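Local coordinates for phosphosugar isomerase (Escherichia coli O6:H1, PDB 5UQI), which probably interconverts arabinose-5-phosphate and ribulose-5-phosphate as a sugar isomerase (SIS) domain protein of the GutQ/KpsF subfamily, and binds arabinose-5-phosphate, at residues 32-40 with 164-175; 118-127 with 134-142. One frame throughout, in Å; residues are numbered along the deposited sequence.

Contact 1. Residues 32-40 with 164-175; sequences FANLIKVLQ and VGDAVALALSEL
Helices 32-40 and 164-175 cross at -56°, their axes 10.7 Å apart at the closest, with Ile36 and Leu172 bringing the two backbones nearest. The side chains mesh knobs-into-holes from both sides. Ile36 is the knob from helix 32-40, set among Val168, Ala171, Leu172 and Leu175. With CG1 anti to the carbonyl carbon (chi1 -71°) and a further turn at chi2, its CD1 comes to lie 3.9 Å from CG of Leu172, the two side chains passing one another head to tail; its other branch, CG2, meets CD1 of Leu175. In return Val168 fits among Phe32, Leu35, Ile36 and Leu39, and divides its methyls: CG1 goes to the CD1 atoms of Ile36 and Leu39, CG2 to CE2 of Phe32 and CD2 of Leu35. At the start of both segments, CG1 of Val164 comes at the edge of the Phe32 ring, in its plane, 3.5 Å from CE2. Leu172 is gripped from two directions, its CD1 against CB of Leu39 and its CD2 3.7 Å from CG of Gln40. Gln40 then runs on extended, so that NE2 lies 3.6 Å from CB of Leu175 and donates to a water 3.2 Å away; that water in turn donates to the backbone O of Leu172 at 2.8 Å. Leu35 and Leu39 also touch Ile121 of strand 120-124, so helix 32-40 rests on the sheet as well as on helix 164-175. No direct hydrogen bond joins the two helices, so shape and apolar burial hold them together, with one water bridge at the exposed Gln40 end.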
loop_
_atom_site.group_PDB
_atom_site.type_symbol
_atom_site.label_atom_id
_atom_site.label_comp_id
_atom_site.label_asym_id
_atom_site.label_seq_id
_atom_site.Cartn_x
_atom_site.Cartn_y
_atom_site.Cartn_z
ATOM N N PHE A 32 11.636 2.123 -6.423
ATOM C CA PHE A 32 10.373 1.978 -7.220
ATOM C C PHE A 32 10.537 1.324 -8.557
ATOM O O PHE A 32 9.601 0.658 -9.046
ATOM C CB PHE A 32 9.609 3.287 -7.319
ATOM C CG PHE A 32 8.829 3.587 -6.066
ATOM C CD1 PHE A 32 9.455 3.867 -4.865
ATOM C CD2 PHE A 32 7.460 3.467 -6.081
ATOM C CE1 PHE A 32 8.742 4.150 -3.703
ATOM C CE2 PHE A 32 6.743 3.686 -4.898
ATOM C CZ PHE A 32 7.378 4.053 -3.742
ATOM N N ALA A 33 11.719 1.467 -9.176
ATOM C CA ALA A 33 11.932 0.741 -10.404
ATOM C C ALA A 33 11.955 -0.757 -10.145
ATOM O O ALA A 33 11.339 -1.529 -10.896
ATOM C CB ALA A 33 13.230 1.215 -11.057
ATOM N N ASN A 34 12.664 -1.189 -9.087
ATOM C CA ASN A 34 12.666 -2.607 -8.731
ATOM C C ASN A 34 11.238 -3.063 -8.371
ATOM O O ASN A 34 10.848 -4.167 -8.761
ATOM C CB ASN A 34 13.560 -2.874 -7.540
ATOM C CG ASN A 34 14.997 -2.943 -7.942
ATOM O OD1 ASN A 34 15.322 -3.161 -9.123
ATOM N ND2 ASN A 34 15.856 -2.749 -6.992
ATOM N N LEU A 35 10.467 -2.179 -7.733
ATOM C CA LEU A 35 9.062 -2.541 -7.386
ATOM C C LEU A 35 8.266 -2.856 -8.661
ATOM O O LEU A 35 7.568 -3.899 -8.766
ATOM C CB LEU A 35 8.443 -1.424 -6.539
ATOM C CG LEU A 35 6.923 -1.604 -6.264
ATOM C CD1 LEU A 35 6.700 -2.872 -5.405
ATOM C CD2 LEU A 35 6.406 -0.384 -5.549
ATOM N N ILE A 36 8.396 -1.967 -9.654
ATOM C CA ILE A 36 7.692 -2.164 -10.915
ATOM C C ILE A 36 8.098 -3.483 -11.580
ATOM O O ILE A 36 7.257 -4.237 -12.051
ATOM C CB ILE A 36 7.878 -0.952 -11.886
ATOM C CG1 ILE A 36 7.116 0.276 -11.387
ATOM C CG2 ILE A 36 7.451 -1.327 -13.317
ATOM C CD1 ILE A 36 5.613 0.167 -11.452
ATOM N N LYS A 37 9.400 -3.746 -11.671
ATOM C CA LYS A 37 9.885 -4.987 -12.260
ATOM C C LYS A 37 9.402 -6.245 -11.588
ATOM O O LYS A 37 9.008 -7.167 -12.264
ATOM C CB LYS A 37 11.412 -4.949 -12.312
ATOM C CG LYS A 37 11.900 -3.809 -13.190
ATOM C CD LYS A 37 13.421 -3.723 -13.192
ATOM C CE LYS A 37 13.870 -2.465 -13.903
ATOM N NZ LYS A 37 15.349 -2.351 -13.774
ATOM N N VAL A 38 9.401 -6.272 -10.254
ATOM C CA VAL A 38 8.897 -7.438 -9.488
ATOM C C VAL A 38 7.424 -7.618 -9.803
ATOM O O VAL A 38 6.989 -8.725 -10.092
ATOM C CB VAL A 38 9.047 -7.296 -7.971
ATOM C CG1 VAL A 38 8.310 -8.414 -7.228
ATOM C CG2 VAL A 38 10.526 -7.280 -7.549
ATOM N N LEU A 39 6.659 -6.516 -9.741
ATOM C CA LEU A 39 5.223 -6.627 -10.077
ATOM C C LEU A 39 4.929 -7.085 -11.504
ATOM O O LEU A 39 4.011 -7.872 -11.742
ATOM C CB LEU A 39 4.419 -5.383 -9.677
ATOM C CG LEU A 39 4.515 -5.110 -8.161
ATOM C CD1 LEU A 39 3.928 -3.714 -7.866
ATOM C CD2 LEU A 39 3.750 -6.150 -7.286
ATOM N N GLN A 40 5.774 -6.652 -12.450
ATOM C CA GLN A 40 5.595 -7.078 -13.840
ATOM C C GLN A 40 5.843 -8.567 -14.040
ATOM O O GLN A 40 5.306 -9.163 -14.982
ATOM C CB GLN A 40 6.567 -6.286 -14.718
ATOM C CG GLN A 40 6.076 -4.865 -14.980
ATOM C CD GLN A 40 7.004 -4.088 -15.898
ATOM O OE1 GLN A 40 8.216 -4.165 -15.770
ATOM N NE2 GLN A 40 6.424 -3.288 -16.775
ATOM N N VAL A 164 0.834 6.847 -3.546
ATOM C CA VAL A 164 1.937 6.034 -4.061
ATOM C C VAL A 164 1.416 4.770 -4.785
ATOM O O VAL A 164 1.790 4.456 -5.924
ATOM C CB VAL A 164 2.882 5.639 -2.898
ATOM C CG1 VAL A 164 3.773 4.481 -3.314
ATOM C CG2 VAL A 164 3.689 6.860 -2.439
ATOM N N GLY A 165 0.508 4.043 -4.112
ATOM C CA GLY A 165 -0.028 2.788 -4.686
ATOM C C GLY A 165 -0.820 3.044 -5.971
ATOM O O GLY A 165 -0.748 2.252 -6.910
ATOM N N ASP A 166 -1.611 4.116 -6.001
ATOM C CA ASP A 166 -2.362 4.467 -7.207
ATOM C C ASP A 166 -1.372 4.708 -8.378
ATOM O O ASP A 166 -1.628 4.216 -9.507
ATOM C CB ASP A 166 -3.145 5.751 -7.071
ATOM C CG ASP A 166 -4.485 5.624 -6.352
ATOM O OD1 ASP A 166 -4.921 4.519 -6.047
ATOM O OD2 ASP A 166 -5.093 6.761 -6.153
ATOM N N ALA A 167 -0.277 5.419 -8.072
ATOM C CA ALA A 167 0.693 5.742 -9.140
ATOM C C ALA A 167 1.374 4.473 -9.643
ATOM O O ALA A 167 1.578 4.326 -10.840
ATOM C CB ALA A 167 1.739 6.722 -8.620
ATOM N N VAL A 168 1.734 3.545 -8.731
ATOM C CA VAL A 168 2.262 2.255 -9.130
ATOM C C VAL A 168 1.291 1.503 -10.024
ATOM O O VAL A 168 1.642 0.978 -11.086
ATOM C CB VAL A 168 2.700 1.443 -7.905
ATOM C CG1 VAL A 168 3.084 0.038 -8.349
ATOM C CG2 VAL A 168 3.839 2.199 -7.183
ATOM N N ALA A 169 0.014 1.427 -9.605
ATOM C CA ALA A 169 -0.992 0.758 -10.390
ATOM C C ALA A 169 -1.082 1.377 -11.803
ATOM O O ALA A 169 -1.160 0.628 -12.771
ATOM C CB ALA A 169 -2.389 0.906 -9.672
ATOM N N LEU A 170 -1.131 2.708 -11.854
ATOM C CA LEU A 170 -1.286 3.378 -13.170
ATOM C C LEU A 170 -0.047 3.205 -14.041
ATOM O O LEU A 170 -0.213 3.046 -15.267
ATOM C CB LEU A 170 -1.662 4.846 -13.008
ATOM C CG LEU A 170 -3.084 5.025 -12.417
ATOM C CD1 LEU A 170 -3.345 6.495 -12.045
ATOM C CD2 LEU A 170 -4.199 4.451 -13.272
ATOM N N ALA A 171 1.150 3.166 -13.433
ATOM C CA ALA A 171 2.371 2.942 -14.239
ATOM C C ALA A 171 2.371 1.517 -14.776
ATOM O O ALA A 171 2.610 1.308 -15.941
ATOM C CB ALA A 171 3.585 3.175 -13.378
ATOM N N LEU A 172 1.993 0.506 -13.952
ATOM C CA LEU A 172 1.928 -0.872 -14.459
ATOM C C LEU A 172 0.893 -0.947 -15.610
ATOM O O LEU A 172 1.129 -1.640 -16.597
ATOM C CB LEU A 172 1.524 -1.889 -13.347
ATOM C CG LEU A 172 2.561 -2.087 -12.263
ATOM C CD1 LEU A 172 1.858 -2.787 -11.092
ATOM C CD2 LEU A 172 3.682 -2.955 -12.826
ATOM N N SER A 173 -0.238 -0.242 -15.446
ATOM C CA SER A 173 -1.337 -0.291 -16.402
ATOM C C SER A 173 -0.852 0.279 -17.752
ATOM O O SER A 173 -1.058 -0.371 -18.800
ATOM C CB SER A 173 -2.510 0.534 -15.844
ATOM O OG SER A 173 -3.670 0.347 -16.667
ATOM N N GLU A 174 -0.175 1.427 -17.698
ATOM C CA GLU A 174 0.368 2.070 -18.933
ATOM C C GLU A 174 1.408 1.182 -19.553
ATOM O O GLU A 174 1.382 0.950 -20.764
ATOM C CB GLU A 174 0.895 3.462 -18.624
ATOM C CG GLU A 174 1.557 4.166 -19.812
ATOM C CD GLU A 174 1.586 5.673 -19.648
ATOM O OE1 GLU A 174 0.658 6.257 -19.021
ATOM O OE2 GLU A 174 2.551 6.281 -20.168
ATOM N N LEU A 175 2.324 0.644 -18.743
ATOM C CA LEU A 175 3.401 -0.249 -19.252
ATOM C C LEU A 175 2.894 -1.518 -19.929
ATOM O O LEU A 175 3.502 -1.953 -20.921
ATOM C CB LEU A 175 4.417 -0.562 -18.140
ATOM C CG LEU A 175 5.166 0.691 -17.645
ATOM C CD1 LEU A 175 5.893 0.379 -16.342
ATOM C CD2 LEU A 175 6.183 1.144 -18.716
HETATM O O HOH W 1 3.248 -3.442 -16.636
#

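Contact 2. Residues 118-127 with 134-142; sequences NYLISFTRSH and SCDLSVEIP
Phe123 and Val139 run alongside each other, off the same face of the sheet, CD1 of the ring 3.9 Å from CB of the valine, while CD1 of Ile141 reaches CG of the same ring. On this face Ile121 and Leu137 continue the apolar layer, which helix 32-41 packs against. The strands that carry them run parallel, 17° apart, and the backbone of 120-124 bonds to every second residue opposite: Leu120 O takes Leu137 N, Ser122 N gives to Leu137 O, Ser122 O takes Val139 N, Thr124 N gives to Val139 O, and Thr124 O takes Ile141 N. Where the pairing begins, Asp136 reaches across, and its OD2 accepts from Leu120 N with its anti lone pair (2.9 Å), while its CB makes a CH-pi contact over the Tyr119 ring, 3.7 Å from the centroid. On the Ser122 face one water binds Ser122 OG, Thr124 OG1 and Ser138 OG, and donates to Val139 O. Ser138 OG, anti to its own N (chi1 167°), is also hydrogen-bonded to His127 ND1 at 2.6 Å. Glu140 grips His127 twice: OE2 accepts its backbone N at 2.9 Å, and CB sits over one face of the imidazole, 3.5 Å from the centroid. Strand 120-124, helix 130-134 and strand 137-140 form a beta-alpha-beta unit at the edge of the SIS domain's parallel sheet; the Arg125 side chain, just past strand 120-124, is about 6 Å from the bound arabinose-5-phosphate.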
loop_
_atom_site.group_PDB
_atom_site.type_symbol
_atom_site.label_atom_id
_atom_site.label_comp_id
_atom_site.label_asym_id
_atom_site.label_seq_id
_atom_site.Cartn_x
_atom_site.Cartn_y
_atom_site.Cartn_z
ATOM N N ASN A 118 6.385 -17.295 -0.971
ATOM C CA ASN A 118 6.132 -16.167 -1.843
ATOM C C ASN A 118 7.072 -14.968 -1.715
ATOM O O ASN A 118 7.552 -14.659 -0.606
ATOM C CB ASN A 118 4.708 -15.682 -1.561
ATOM C CG ASN A 118 3.682 -16.784 -1.714
ATOM O OD1 ASN A 118 3.461 -17.602 -0.792
ATOM N ND2 ASN A 118 3.041 -16.791 -2.851
ATOM N N TYR A 119 7.230 -14.219 -2.800
ATOM C CA TYR A 119 7.986 -12.984 -2.770
ATOM C C TYR A 119 7.191 -11.932 -2.000
ATOM O O TYR A 119 5.975 -11.775 -2.270
ATOM C CB TYR A 119 8.189 -12.526 -4.214
ATOM C CG TYR A 119 9.240 -11.469 -4.328
ATOM C CD1 TYR A 119 8.975 -10.145 -4.121
ATOM C CD2 TYR A 119 10.574 -11.815 -4.595
ATOM C CE1 TYR A 119 9.943 -9.155 -4.184
ATOM C CE2 TYR A 119 11.533 -10.831 -4.652
ATOM C CZ TYR A 119 11.237 -9.508 -4.475
ATOM O OH TYR A 119 12.208 -8.504 -4.548
ATOM N N LEU A 120 7.826 -11.345 -0.997
ATOM C CA LEU A 120 7.163 -10.413 -0.057
ATOM C C LEU A 120 7.683 -9.021 -0.270
ATOM O O LEU A 120 8.867 -8.765 -0.231
ATOM C CB LEU A 120 7.371 -10.826 1.415
ATOM C CG LEU A 120 7.042 -12.286 1.746
ATOM C CD1 LEU A 120 7.382 -12.456 3.247
ATOM C CD2 LEU A 120 5.575 -12.659 1.388
ATOM N N ILE A 121 6.755 -8.048 -0.398
ATOM C CA ILE A 121 7.078 -6.644 -0.526
ATOM C C ILE A 121 6.450 -5.944 0.669
ATOM O O ILE A 121 5.321 -6.270 1.022
ATOM C CB ILE A 121 6.409 -6.096 -1.830
ATOM C CG1 ILE A 121 7.087 -6.787 -3.036
ATOM C CG2 ILE A 121 6.542 -4.575 -1.929
ATOM C CD1 ILE A 121 6.289 -6.530 -4.310
ATOM N N SER A 122 7.144 -5.009 1.287
ATOM C CA SER A 122 6.554 -4.220 2.352
ATOM C C SER A 122 6.448 -2.755 1.957
ATOM O O SER A 122 7.311 -2.226 1.268
ATOM C CB SER A 122 7.297 -4.320 3.699
ATOM O OG SER A 122 8.682 -3.823 3.504
ATOM N N PHE A 123 5.349 -2.093 2.369
ATOM C CA PHE A 123 5.278 -0.651 2.311
ATOM C C PHE A 123 5.231 -0.159 3.736
ATOM O O PHE A 123 4.209 -0.383 4.456
ATOM C CB PHE A 123 3.920 -0.233 1.648
ATOM C CG PHE A 123 3.799 -0.416 0.129
ATOM C CD1 PHE A 123 4.717 -1.105 -0.661
ATOM C CD2 PHE A 123 2.612 0.051 -0.516
ATOM C CE1 PHE A 123 4.552 -1.226 -2.030
ATOM C CE2 PHE A 123 2.430 -0.121 -1.888
ATOM C CZ PHE A 123 3.397 -0.724 -2.657
ATOM N N THR A 124 6.286 0.529 4.227
ATOM C CA THR A 124 6.381 1.005 5.616
ATOM C C THR A 124 7.115 2.331 5.610
ATOM O O THR A 124 7.704 2.672 4.576
ATOM C CB THR A 124 7.127 0.024 6.574
ATOM O OG1 THR A 124 8.561 0.132 6.381
ATOM C CG2 THR A 124 6.700 -1.470 6.344
ATOM N N ARG A 125 7.154 2.966 6.763
ATOM C CA ARG A 125 7.833 4.238 6.856
ATOM C C ARG A 125 9.337 4.060 7.018
ATOM O O ARG A 125 10.039 5.090 7.068
ATOM C CB ARG A 125 7.228 5.047 7.997
ATOM C CG ARG A 125 7.679 4.690 9.368
ATOM C CD ARG A 125 6.914 5.519 10.412
ATOM N NE ARG A 125 7.182 4.925 11.695
ATOM C CZ ARG A 125 6.349 4.911 12.739
ATOM N NH1 ARG A 125 5.134 5.448 12.637
ATOM N NH2 ARG A 125 6.725 4.320 13.880
ATOM N N SER A 126 9.813 2.834 7.155
ATOM C CA SER A 126 11.269 2.595 7.455
ATOM C C SER A 126 11.793 1.258 7.031
ATOM O O SER A 126 11.259 0.202 7.455
ATOM C CB SER A 126 11.487 2.692 8.961
ATOM O OG SER A 126 12.885 2.438 9.308
ATOM N N HIS A 127 12.890 1.262 6.259
ATOM C CA HIS A 127 13.550 0.008 5.916
ATOM C C HIS A 127 14.040 -0.792 7.137
ATOM O O HIS A 127 14.216 -2.009 7.030
ATOM C CB HIS A 127 14.789 0.277 5.002
ATOM C CG HIS A 127 14.490 0.834 3.625
ATOM N ND1 HIS A 127 13.677 0.197 2.707
ATOM C CD2 HIS A 127 15.037 1.892 2.969
ATOM C CE1 HIS A 127 13.664 0.880 1.579
ATOM N NE2 HIS A 127 14.516 1.907 1.697
ATOM N N SER A 134 12.094 -8.251 7.145
ATOM C CA SER A 134 11.649 -9.583 6.831
ATOM C C SER A 134 11.140 -9.765 5.445
ATOM O O SER A 134 10.908 -10.874 5.025
ATOM C CB SER A 134 10.525 -9.942 7.783
ATOM O OG SER A 134 11.061 -10.067 9.084
ATOM N N CYS A 135 11.029 -8.688 4.672
ATOM C CA CYS A 135 10.547 -8.843 3.330
ATOM C C CYS A 135 11.644 -8.908 2.271
ATOM O O CYS A 135 12.816 -8.550 2.518
ATOM C CB CYS A 135 9.552 -7.706 2.973
ATOM S SG CYS A 135 7.951 -7.938 3.855
ATOM N N ASP A 136 11.312 -9.442 1.107
ATOM C CA ASP A 136 12.278 -9.480 0.014
ATOM C C ASP A 136 12.562 -8.115 -0.587
ATOM O O ASP A 136 13.688 -7.844 -1.039
ATOM C CB ASP A 136 11.825 -10.414 -1.068
ATOM C CG ASP A 136 11.618 -11.799 -0.542
ATOM O OD1 ASP A 136 12.662 -12.504 -0.297
ATOM O OD2 ASP A 136 10.518 -12.262 -0.280
ATOM N N LEU A 137 11.527 -7.266 -0.691
ATOM C CA LEU A 137 11.679 -5.907 -1.170
ATOM C C LEU A 137 10.972 -5.007 -0.171
ATOM O O LEU A 137 9.726 -5.070 0.001
ATOM C CB LEU A 137 11.143 -5.746 -2.604
ATOM C CG LEU A 137 11.221 -4.296 -3.102
ATOM C CD1 LEU A 137 12.663 -3.816 -3.275
ATOM C CD2 LEU A 137 10.477 -4.214 -4.412
ATOM N N SER A 138 11.761 -4.165 0.481
ATOM C CA SER A 138 11.238 -3.069 1.318
ATOM C C SER A 138 11.127 -1.791 0.521
ATOM O O SER A 138 12.151 -1.268 -0.046
ATOM C CB SER A 138 12.150 -2.836 2.559
ATOM O OG SER A 138 11.819 -1.598 3.190
ATOM N N VAL A 139 9.897 -1.239 0.499
ATOM C CA VAL A 139 9.669 0.030 -0.120
ATOM C C VAL A 139 9.425 1.004 1.015
ATOM O O VAL A 139 8.472 0.837 1.835
ATOM C CB VAL A 139 8.425 -0.035 -1.029
ATOM C CG1 VAL A 139 8.140 1.330 -1.608
ATOM C CG2 VAL A 139 8.613 -1.055 -2.120
ATOM N N GLU A 140 10.231 2.054 1.105
ATOM C CA GLU A 140 10.150 2.983 2.226
ATOM C C GLU A 140 9.317 4.173 1.737
ATOM O O GLU A 140 9.595 4.776 0.675
ATOM C CB GLU A 140 11.556 3.391 2.718
ATOM C CG GLU A 140 11.565 4.312 3.920
ATOM C CD GLU A 140 13.002 4.589 4.391
ATOM O OE1 GLU A 140 13.582 5.492 3.770
ATOM O OE2 GLU A 140 13.577 3.911 5.294
ATOM N N ILE A 141 8.218 4.435 2.440
ATOM C CA ILE A 141 7.338 5.555 2.104
ATOM C C ILE A 141 7.379 6.445 3.342
ATOM O O ILE A 141 6.596 6.248 4.273
ATOM C CB ILE A 141 5.905 5.078 1.826
ATOM C CG1 ILE A 141 5.934 4.026 0.683
ATOM C CG2 ILE A 141 5.028 6.315 1.503
ATOM C CD1 ILE A 141 4.601 3.413 0.308
ATOM N N PRO A 142 8.297 7.433 3.344
ATOM C CA PRO A 142 8.536 8.223 4.544
ATOM C C PRO A 142 7.329 9.141 4.851
ATOM O O PRO A 142 6.765 9.782 3.942
ATOM C CB PRO A 142 9.798 9.028 4.179
ATOM C CG PRO A 142 9.699 9.205 2.699
ATOM C CD PRO A 142 8.963 8.007 2.153
HETATM O O HOH W 2 9.238 -1.085 3.863
#

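Contacts 1 and 2 have centres 15 Å apart and meet through helix 32-41, which packs on helix 156-175 in contact 1 and on the sheet face carrying Ile121, Leu137 and Val139 in contact 2. Phe32 CZ lies 3.5 Å from Val139 CG1, and Val38 CG1 is 3.5 Å from Tyr119 CE1. Both strands of contact 2 fall in the chain between the two helices of contact 1: helix 32-41 precedes the five-stranded parallel sheet, strand 137-140 is the last to be added, and helix 156-175 follows it. Helices far apart in sequence thus pack together in one layer on the sheet face that carries Ile121 and Val139.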